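Long-range contacts in alpha-toxin (Clostridium novyi, PDB 2VK9), which is a large clostridial toxin whose catalytic domain has the GT-A type of fold, a mixed beta-sheet core surrounded by many helices: residues E410-I415 with Q454-Y459; S450-Q455 with V472-P477. All blocks are in the same frame, centred on the assembly; numbering follows the deposited sequence.

Interaction 1 (E410-I415 with Q454-Y459); sequences EILNSI and QQIIGY
Leu412 and Ile456 mark the closest backbone approach, with a CA of Leu412 to CA of Ile456 distance of 6.3 Å. Residues 410-415 are a length of helix 396-422, and 454-459 belong to the loop that follows helix 447-453. No hydrogen bond joins the segments, so the 261 Å² they bury rests on side-chain packing. Leu412 contributes through both methyls. Leu412 CD1 lies 3.7 Å from Ile456 CG2, the two chains running antiparallel alongside one another. Leu412 CD2 stands over the Tyr459 ring, 3.7 Å from the centroid and 9° off the normal, a nearly centred CH-pi contact. With CG trans to the backbone N (chi1 170°), the Leu412 branch is carried toward Ile456 and Tyr459, and CD1 settles between Ile456 CG2 and the inner end of the tyrosine. Ile415 crosses Ile456 at about a right angle, Ile415 CD1 coming 3.5 Å from Ile456 CG2, so that this one methyl meets two helix residues a turn apart. Ile411 adds a looser fringe, Ile411 CG2 being 4.4 Å from Ile456 CD1. The hydroxyl of buried Tyr459 is hydrogen-bonded to Glu256 and Gln255 of helix 247-259, which fixes the far end of the ring, while Gln255 also bonds Asn413. The contact is thus buried helix-to-loop apolar packing: it sets the loop after helix 447-453 against helix 396-422, within the GT-A-type domain.

Interaction 2 (S450-Q455 with V472-P477); sequences SSFYQQ and VFFSGP
Helix 447-453 faces residues 472-477, which form no regular helix or strand and lead into helix 477-488; the nearest CA atoms, those of Phe452 and Phe473, are 6.5 Å apart. Two consecutive phenylalanines of that loop, Phe473 and Phe474, both reach Phe452 and Gln455, Phe473 lying mainly against Gln455 and Phe474 mainly against the Phe452 ring. Together the segments bury 294 Å² without a definite hydrogen bond between them. Phe473 takes the larger share. Gln455 lies across one face of its ring, with Gln455 CG 3.8 Å from the Phe473 centroid and 20° off the normal, displaced toward the rim. The Gln455 chain, bent at its second torsion, folds over the ring, and its amide plane lies within 7° of parallel to the ring plane. The rings of Phe452 and Phe474 form an oblique pair, with planes inclined at 54° and centroids 5.2 Å apart. Their nearest atoms are Phe452 CE1 and Phe474 CE2, at 3.5 Å. Phe473 O sits near the plane of the Phe452 ring at its edge, 3.8 Å from Phe452 CE1, and this carbonyl is hydrogen-bonded to Arg408 of helix 396-422. Phe495 meets the Phe452 ring as well, extending the aromatic cluster. Phe452, Phe473, Phe474 and Phe495 thus pack the end region of helix 447-453 on the loop entering helix 477-488, inside the catalytic domain.

Residues 450-455 run straight on into 454-459, Gln455 contributing to interaction 2 and Ile456 to interaction 1. Interaction 1 is the more buried, with four of its five touching residues inside the protein, although its centre lies farther from that of the chain (about 18 Å against 12 Å); interaction 2 is only partly buried. Their chemistry differs too: branched aliphatic chains and a single tyrosine face in interaction 1, phenylalanine rings and a glutamine chain in interaction 2. Leu412 CD1 touches Phe474 CE2 at 3.9 Å, and Ile411 CG2 lies equally far from Phe452 CE2, making the packing continuous. Helix 396-422 therefore adjoins both, supplying a segment to interaction 1 and Arg408 beside interaction 2.

Interaction 1 (E410-I415 with Q454-Y459)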
loop_
_atom_site.group_PDB
_atom_site.type_symbol
_atom_site.label_atom_id
_atom_site.label_comp_id
_atom_site.label_asym_id
_atom_site.label_seq_id
_atom_site.Cartn_x
_atom_site.Cartn_y
_atom_site.Cartn_z
ATOM N N GLU A 410 16.365 -1.672 -2.373
ATOM C CA GLU A 410 17.810 -1.770 -2.600
ATOM C C GLU A 410 18.594 -1.725 -1.289
ATOM O O GLU A 410 19.487 -2.542 -1.072
ATOM C CB GLU A 410 18.307 -0.712 -3.586
ATOM C CG GLU A 410 17.972 -1.003 -5.062
ATOM C CD GLU A 410 18.188 -2.475 -5.482
ATOM O OE1 GLU A 410 19.360 -2.891 -5.668
ATOM O OE2 GLU A 410 17.181 -3.216 -5.636
ATOM N N ILE A 411 18.223 -0.788 -0.418
ATOM C CA ILE A 411 18.778 -0.700 0.929
ATOM C C ILE A 411 18.621 -2.034 1.668
ATOM O O ILE A 411 19.610 -2.577 2.179
ATOM C CB ILE A 411 18.154 0.479 1.728
ATOM C CG1 ILE A 411 18.689 1.821 1.204
ATOM C CG2 ILE A 411 18.432 0.354 3.225
ATOM C CD1 ILE A 411 17.843 3.037 1.592
ATOM N N LEU A 412 17.393 -2.564 1.702
ATOM C CA LEU A 412 17.092 -3.837 2.371
ATOM C C LEU A 412 17.882 -5.012 1.801
ATOM O O LEU A 412 18.524 -5.752 2.538
ATOM C CB LEU A 412 15.592 -4.138 2.303
ATOM C CG LEU A 412 15.091 -5.528 2.729
ATOM C CD1 LEU A 412 14.926 -5.627 4.233
ATOM C CD2 LEU A 412 13.772 -5.849 2.042
ATOM N N ASN A 413 17.832 -5.181 0.490
ATOM C CA ASN A 413 18.543 -6.276 -0.146
ATOM C C ASN A 413 20.063 -6.149 -0.011
ATOM O O ASN A 413 20.771 -7.156 0.066
ATOM C CB ASN A 413 18.116 -6.429 -1.614
ATOM C CG ASN A 413 16.694 -6.981 -1.764
ATOM O OD1 ASN A 413 16.120 -7.547 -0.829
ATOM N ND2 ASN A 413 16.128 -6.820 -2.949
ATOM N N SER A 414 20.559 -4.912 0.038
ATOM C CA SER A 414 21.998 -4.669 0.155
ATOM C C SER A 414 22.569 -5.176 1.476
ATOM O O SER A 414 23.780 -5.323 1.606
ATOM C CB SER A 414 22.350 -3.187 -0.042
ATOM O OG SER A 414 21.965 -2.407 1.080
ATOM N N ILE A 415 21.710 -5.446 2.456
ATOM C CA ILE A 415 22.204 -5.986 3.720
ATOM C C ILE A 415 21.678 -7.381 4.075
ATOM O O ILE A 415 22.359 -8.122 4.783
ATOM C CB ILE A 415 22.090 -4.982 4.900
ATOM C CG1 ILE A 415 20.683 -4.942 5.479
ATOM C CG2 ILE A 415 22.537 -3.574 4.467
ATOM C CD1 ILE A 415 20.523 -3.878 6.547
ATOM N N GLN A 454 15.348 0.169 11.487
ATOM C CA GLN A 454 14.981 -0.765 12.544
ATOM C C GLN A 454 14.059 -1.917 12.084
ATOM O O GLN A 454 13.906 -2.915 12.800
ATOM C CB GLN A 454 14.372 -0.008 13.728
ATOM C CG GLN A 454 15.417 0.687 14.611
ATOM C CD GLN A 454 14.819 1.725 15.568
ATOM O OE1 GLN A 454 13.722 1.550 16.101
ATOM N NE2 GLN A 454 15.555 2.809 15.792
ATOM N N GLN A 455 13.463 -1.788 10.895
ATOM C CA GLN A 455 12.534 -2.804 10.372
ATOM C C GLN A 455 13.193 -3.956 9.630
ATOM O O GLN A 455 12.649 -5.061 9.582
ATOM C CB GLN A 455 11.482 -2.167 9.471
ATOM C CG GLN A 455 10.081 -2.308 9.994
ATOM C CD GLN A 455 9.947 -1.865 11.425
ATOM O OE1 GLN A 455 10.538 -0.866 11.840
ATOM N NE2 GLN A 455 9.165 -2.602 12.196
ATOM N N ILE A 456 14.357 -3.681 9.056
ATOM C CA ILE A 456 15.092 -4.636 8.243
ATOM C C ILE A 456 15.300 -6.002 8.916
ATOM O O ILE A 456 15.121 -7.039 8.272
ATOM C CB ILE A 456 16.443 -4.037 7.814
ATOM C CG1 ILE A 456 16.219 -2.788 6.952
ATOM C CG2 ILE A 456 17.275 -5.065 7.075
ATOM C CD1 ILE A 456 17.417 -1.846 6.888
ATOM N N ILE A 457 15.666 -6.002 10.201
ATOM C CA ILE A 457 15.903 -7.258 10.943
ATOM C C ILE A 457 14.683 -8.189 10.980
ATOM O O ILE A 457 14.819 -9.397 10.778
ATOM C CB ILE A 457 16.445 -7.042 12.403
ATOM C CG1 ILE A 457 15.548 -6.080 13.213
ATOM C CG2 ILE A 457 17.906 -6.581 12.378
ATOM C CD1 ILE A 457 15.345 -6.509 14.708
ATOM N N GLY A 458 13.504 -7.621 11.227
ATOM C CA GLY A 458 12.278 -8.404 11.320
ATOM C C GLY A 458 11.548 -8.607 10.002
ATOM O O GLY A 458 10.374 -8.970 10.000
ATOM N N TYR A 459 12.233 -8.387 8.881
ATOM C CA TYR A 459 11.624 -8.545 7.558
ATOM C C TYR A 459 11.199 -9.993 7.251
ATOM O O TYR A 459 10.021 -10.249 7.007
ATOM C CB TYR A 459 12.561 -7.993 6.475
ATOM C CG TYR A 459 12.133 -8.244 5.043
ATOM C CD1 TYR A 459 11.046 -7.562 4.478
ATOM C CD2 TYR A 459 12.834 -9.142 4.245
ATOM C CE1 TYR A 459 10.658 -7.793 3.148
ATOM C CE2 TYR A 459 12.461 -9.379 2.920
ATOM C CZ TYR A 459 11.374 -8.706 2.379
ATOM O OH TYR A 459 11.026 -8.956 1.070
#

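Interaction 2 (S450-Q455 with V472-P477)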
loop_
_atom_site.group_PDB
_atom_site.type_symbol
_atom_site.label_atom_id
_atom_site.label_comp_id
_atom_site.label_asym_id
_atom_site.label_seq_id
_atom_site.Cartn_x
_atom_site.Cartn_y
_atom_site.Cartn_z
ATOM N N SER A 450 15.075 6.546 10.948
ATOM C CA SER A 450 15.543 5.592 11.949
ATOM C C SER A 450 14.565 4.431 12.088
ATOM O O SER A 450 14.970 3.275 12.010
ATOM C CB SER A 450 15.761 6.286 13.298
ATOM O OG SER A 450 16.840 5.695 14.018
ATOM N N SER A 451 13.280 4.742 12.268
ATOM C CA SER A 451 12.228 3.721 12.319
ATOM C C SER A 451 12.290 2.718 11.169
ATOM O O SER A 451 11.991 1.532 11.349
ATOM C CB SER A 451 10.854 4.370 12.324
ATOM O OG SER A 451 10.387 4.505 13.655
ATOM N N PHE A 452 12.671 3.206 9.991
ATOM C CA PHE A 452 12.781 2.363 8.818
ATOM C C PHE A 452 13.886 1.319 8.967
ATOM O O PHE A 452 13.618 0.124 8.850
ATOM C CB PHE A 452 12.999 3.196 7.557
ATOM C CG PHE A 452 13.361 2.376 6.356
ATOM C CD1 PHE A 452 12.378 1.694 5.646
ATOM C CD2 PHE A 452 14.687 2.267 5.946
ATOM C CE1 PHE A 452 12.704 0.930 4.536
ATOM C CE2 PHE A 452 15.029 1.504 4.839
ATOM C CZ PHE A 452 14.034 0.833 4.128
ATOM N N TYR A 453 15.119 1.765 9.223
ATOM C CA TYR A 453 16.253 0.842 9.338
ATOM C C TYR A 453 16.074 -0.205 10.438
ATOM O O TYR A 453 16.568 -1.331 10.326
ATOM C CB TYR A 453 17.560 1.600 9.519
ATOM C CG TYR A 453 18.142 2.130 8.229
ATOM C CD1 TYR A 453 17.702 3.334 7.687
ATOM C CD2 TYR A 453 19.137 1.430 7.552
ATOM C CE1 TYR A 453 18.242 3.826 6.501
ATOM C CE2 TYR A 453 19.681 1.912 6.368
ATOM C CZ TYR A 453 19.229 3.110 5.850
ATOM O OH TYR A 453 19.764 3.598 4.682
ATOM N N GLN A 454 15.348 0.169 11.487
ATOM C CA GLN A 454 14.981 -0.765 12.544
ATOM C C GLN A 454 14.059 -1.917 12.084
ATOM O O GLN A 454 13.906 -2.915 12.800
ATOM C CB GLN A 454 14.372 -0.008 13.728
ATOM C CG GLN A 454 15.417 0.687 14.611
ATOM C CD GLN A 454 14.819 1.725 15.568
ATOM O OE1 GLN A 454 13.722 1.550 16.101
ATOM N NE2 GLN A 454 15.555 2.809 15.792
ATOM N N GLN A 455 13.463 -1.788 10.895
ATOM C CA GLN A 455 12.534 -2.804 10.372
ATOM C C GLN A 455 13.193 -3.956 9.630
ATOM O O GLN A 455 12.649 -5.061 9.582
ATOM C CB GLN A 455 11.482 -2.167 9.471
ATOM C CG GLN A 455 10.081 -2.308 9.994
ATOM C CD GLN A 455 9.947 -1.865 11.425
ATOM O OE1 GLN A 455 10.538 -0.866 11.840
ATOM N NE2 GLN A 455 9.165 -2.602 12.196
ATOM N N VAL A 472 4.579 -2.598 5.555
ATOM C CA VAL A 472 4.056 -1.234 5.555
ATOM C C VAL A 472 5.183 -0.267 5.195
ATOM O O VAL A 472 4.940 0.752 4.552
ATOM C CB VAL A 472 3.453 -0.831 6.931
ATOM C CG1 VAL A 472 2.569 0.396 6.786
ATOM C CG2 VAL A 472 2.652 -1.976 7.527
ATOM N N PHE A 473 6.407 -0.616 5.607
ATOM C CA PHE A 473 7.606 0.220 5.439
ATOM C C PHE A 473 8.279 0.078 4.076
ATOM O O PHE A 473 9.018 0.972 3.652
ATOM C CB PHE A 473 8.644 -0.112 6.518
ATOM C CG PHE A 473 8.258 0.329 7.905
ATOM C CD1 PHE A 473 7.338 -0.408 8.664
ATOM C CD2 PHE A 473 8.829 1.469 8.465
ATOM C CE1 PHE A 473 6.984 -0.003 9.962
ATOM C CE2 PHE A 473 8.483 1.877 9.754
ATOM C CZ PHE A 473 7.558 1.138 10.504
ATOM N N PHE A 474 8.039 -1.046 3.402
ATOM C CA PHE A 474 8.745 -1.341 2.155
ATOM C C PHE A 474 7.898 -1.227 0.897
ATOM O O PHE A 474 8.390 -0.760 -0.127
ATOM C CB PHE A 474 9.431 -2.707 2.230
ATOM C CG PHE A 474 10.376 -2.837 3.388
ATOM C CD1 PHE A 474 9.943 -3.360 4.597
ATOM C CD2 PHE A 474 11.693 -2.415 3.277
ATOM C CE1 PHE A 474 10.811 -3.466 5.672
ATOM C CE2 PHE A 474 12.567 -2.521 4.348
ATOM C CZ PHE A 474 12.127 -3.042 5.543
ATOM N N SER A 475 6.634 -1.635 0.973
ATOM C CA SER A 475 5.755 -1.587 -0.203
ATOM C C SER A 475 4.385 -0.970 0.066
ATOM O O SER A 475 3.665 -0.595 -0.863
ATOM C CB SER A 475 5.604 -2.984 -0.819
ATOM O OG SER A 475 4.980 -3.877 0.087
ATOM N N GLY A 476 4.041 -0.854 1.342
ATOM C CA GLY A 476 2.720 -0.401 1.748
ATOM C C GLY A 476 2.619 1.087 1.998
ATOM O O GLY A 476 3.484 1.855 1.564
ATOM N N PRO A 477 1.562 1.501 2.719
ATOM C CA PRO A 477 1.157 2.896 2.929
ATOM C C PRO A 477 2.274 3.888 3.266
ATOM O O PRO A 477 2.215 5.030 2.818
ATOM C CB PRO A 477 0.160 2.795 4.081
ATOM C CG PRO A 477 -0.451 1.461 3.904
ATOM C CD PRO A 477 0.646 0.566 3.393
#